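Local coordinates for protein Cyclo(L-leucyl-L-phenylalanyl) synthase (Streptomyces noursei, PDB 3OQV) that joins phenylalanyl and leucyl groups from their aminoacyl-tRNAs, without ATP, into the cyclodipeptide cyclo(L-phenylalanyl-L-leucyl), an intermediate on the way to the antibacterial albonoursin, at residues Asn40-Gln45 and Cys201-Thr206. Numbering follows the deposited sequence.
Sequences NSYFSQ and CYHIDT
His-203 is engaged by two aromatic rings in different ways, its face by Tyr-42 and its edge by Phe-43. With Tyr-42 it forms an offset stack, centroids 4.1 Å apart and planes at 20°. The two side chains run in opposite directions, and each methylene covers the other's ring: His-203 CB lies 3.4 Å from the Tyr-42 ring centroid, Tyr-42 CB 3.8 Å from the imidazole centroid, both close to the ring normals. Phe-43 completes an offset edge-to-face pair, planes at 86°, in which His-203 CE1 comes obliquely at the phenyl ring, 3.5 Å from Phe-43 CZ. With CG anti to its carbonyl carbon (chi1 -59°), His-203 turns its ring between Tyr-42 and Phe-43. One water accepts from Ile-204 N and lies 3.3 Å from Tyr-42 OH. With an alanine in place of Tyr-42, one imidazole face is likely to lose its stacking partner and that water its hydroxyl neighbour.

Asn-40, which probably binds substrate, closes an Asx turn through Tyr-42 N to OD1 (3.0 Å), while its ND2 approaches Thr-206 CG2. Its side chain is about 3 Å from that of Ser-37, the probable nucleophile, so this loop borders the active site. In the type II beta turn His-203 to Thr-206, Thr-206 OG1 donates to His-203 O (2.7 Å), bridging the turn's ends.

The contact joins the loop between strand 29-37 and helix 45-58 to the end of neighbouring parallel strand 198-202 in this Rossmann fold; Phe-43 also packs on Ile-34, Ile-36 and Leu-51.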
loop_
_atom_site.group_PDB
_atom_site.type_symbol
_atom_site.label_atom_id
_atom_site.label_comp_id
_atom_site.label_asym_id
_atom_site.label_seq_id
_atom_site.Cartn_x
_atom_site.Cartn_y
_atom_site.Cartn_z
ATOM N N ASN A 40 4.634 -6.925 3.811
ATOM C CA ASN A 40 3.388 -7.522 4.315
ATOM C C ASN A 40 3.306 -9.027 4.042
ATOM O O ASN A 40 3.049 -9.441 2.911
ATOM C CB ASN A 40 2.180 -6.816 3.693
ATOM C CG ASN A 40 0.855 -7.422 4.125
ATOM O OD1 ASN A 40 0.820 -8.417 4.854
ATOM N ND2 ASN A 40 -0.250 -6.824 3.669
ATOM N N SER A 41 3.561 -9.845 5.061
ATOM C CA SER A 41 3.797 -11.268 4.819
ATOM C C SER A 41 2.493 -12.017 4.527
ATOM O O SER A 41 2.508 -13.188 4.146
ATOM C CB SER A 41 4.555 -11.913 5.982
ATOM O OG SER A 41 3.829 -11.809 7.191
ATOM N N TYR A 42 1.370 -11.316 4.651
ATOM C CA TYR A 42 0.103 -11.802 4.135
ATOM C C TYR A 42 0.228 -12.247 2.688
ATOM O O TYR A 42 -0.408 -13.217 2.274
ATOM C CB TYR A 42 -0.964 -10.721 4.249
ATOM C CG TYR A 42 -1.826 -10.856 5.478
ATOM C CD1 TYR A 42 -1.562 -10.110 6.624
ATOM C CD2 TYR A 42 -2.914 -11.723 5.492
ATOM C CE1 TYR A 42 -2.365 -10.223 7.753
ATOM C CE2 TYR A 42 -3.721 -11.843 6.614
ATOM C CZ TYR A 42 -3.440 -11.094 7.739
ATOM O OH TYR A 42 -4.234 -11.221 8.852
ATOM N N PHE A 43 1.042 -11.529 1.919
ATOM C CA PHE A 43 1.100 -11.712 0.466
ATOM C C PHE A 43 2.104 -12.792 0.052
ATOM O O PHE A 43 3.071 -12.533 -0.670
ATOM C CB PHE A 43 1.362 -10.378 -0.251
ATOM C CG PHE A 43 0.136 -9.506 -0.366
ATOM C CD1 PHE A 43 -0.865 -9.808 -1.275
ATOM C CD2 PHE A 43 -0.052 -8.439 0.494
ATOM C CE1 PHE A 43 -2.017 -9.014 -1.364
ATOM C CE2 PHE A 43 -1.195 -7.656 0.429
ATOM C CZ PHE A 43 -2.175 -7.937 -0.511
ATOM N N SER A 44 1.858 -14.007 0.530
ATOM C CA SER A 44 2.290 -15.218 -0.157
ATOM C C SER A 44 1.595 -15.375 -1.508
ATOM O O SER A 44 0.546 -14.772 -1.760
ATOM C CB SER A 44 1.996 -16.440 0.711
ATOM O OG SER A 44 0.598 -16.610 0.891
ATOM N N GLN A 45 2.138 -16.248 -2.349
ATOM C CA GLN A 45 1.458 -16.596 -3.587
ATOM C C GLN A 45 0.046 -17.108 -3.326
ATOM O O GLN A 45 -0.908 -16.660 -3.967
ATOM C CB GLN A 45 2.247 -17.620 -4.399
ATOM C CG GLN A 45 1.641 -17.865 -5.775
ATOM C CD GLN A 45 2.567 -18.632 -6.688
ATOM O OE1 GLN A 45 3.782 -18.658 -6.479
ATOM N NE2 GLN A 45 1.996 -19.294 -7.690
ATOM N N CYS A 201 -8.487 -2.778 -0.306
ATOM C CA CYS A 201 -8.503 -4.048 0.417
ATOM C C CYS A 201 -7.317 -4.118 1.361
ATOM O O CYS A 201 -6.179 -3.900 0.946
ATOM C CB CYS A 201 -8.443 -5.223 -0.559
ATOM S SG CYS A 201 -9.685 -5.141 -1.858
ATOM N N TYR A 202 -7.584 -4.339 2.644
ATOM C CA TYR A 202 -6.506 -4.381 3.625
ATOM C C TYR A 202 -6.632 -5.613 4.529
ATOM O O TYR A 202 -7.731 -6.107 4.772
ATOM C CB TYR A 202 -6.470 -3.096 4.452
ATOM C CG TYR A 202 -7.655 -2.937 5.392
ATOM C CD1 TYR A 202 -7.569 -3.339 6.721
ATOM C CD2 TYR A 202 -8.843 -2.349 4.954
ATOM C CE1 TYR A 202 -8.647 -3.199 7.595
ATOM C CE2 TYR A 202 -9.946 -2.202 5.822
ATOM C CZ TYR A 202 -9.822 -2.619 7.142
ATOM O OH TYR A 202 -10.879 -2.521 8.007
ATOM N N HIS A 203 -5.501 -6.078 5.043
ATOM C CA HIS A 203 -5.483 -7.133 6.065
ATOM C C HIS A 203 -5.382 -6.521 7.462
ATOM O O HIS A 203 -4.902 -5.396 7.609
ATOM C CB HIS A 203 -4.304 -8.077 5.800
ATOM C CG HIS A 203 -4.352 -8.731 4.451
ATOM N ND1 HIS A 203 -3.739 -8.194 3.338
ATOM C CD2 HIS A 203 -4.953 -9.871 4.033
ATOM C CE1 HIS A 203 -3.950 -8.981 2.296
ATOM N NE2 HIS A 203 -4.676 -10.010 2.693
ATOM N N ILE A 204 -5.888 -7.224 8.471
ATOM C CA ILE A 204 -5.792 -6.748 9.856
ATOM C C ILE A 204 -4.340 -6.609 10.283
ATOM O O ILE A 204 -3.468 -7.317 9.784
ATOM C CB ILE A 204 -6.537 -7.675 10.869
ATOM C CG1 ILE A 204 -5.788 -9.000 11.054
ATOM C CG2 ILE A 204 -7.992 -7.909 10.442
ATOM C CD1 ILE A 204 -6.438 -9.956 12.050
ATOM N N ASP A 205 -4.084 -5.701 11.214
ATOM C CA ASP A 205 -2.781 -5.623 11.864
ATOM C C ASP A 205 -1.740 -4.989 10.946
ATOM O O ASP A 205 -0.543 -5.048 11.224
ATOM C CB ASP A 205 -2.303 -7.017 12.301
ATOM C CG ASP A 205 -3.120 -7.583 13.457
ATOM O OD1 ASP A 205 -3.875 -6.812 14.088
ATOM O OD2 ASP A 205 -3.020 -8.805 13.724
ATOM N N THR A 206 -2.185 -4.397 9.844
ATOM C CA THR A 206 -1.254 -3.696 8.968
ATOM C C THR A 206 -1.274 -2.195 9.228
ATOM O O THR A 206 -2.199 -1.687 9.869
ATOM C CB THR A 206 -1.526 -3.999 7.475
ATOM O OG1 THR A 206 -2.867 -3.625 7.140
ATOM C CG2 THR A 206 -1.345 -5.479 7.202
HETATM O O HOH W 1 -6.970 -9.815 7.731
#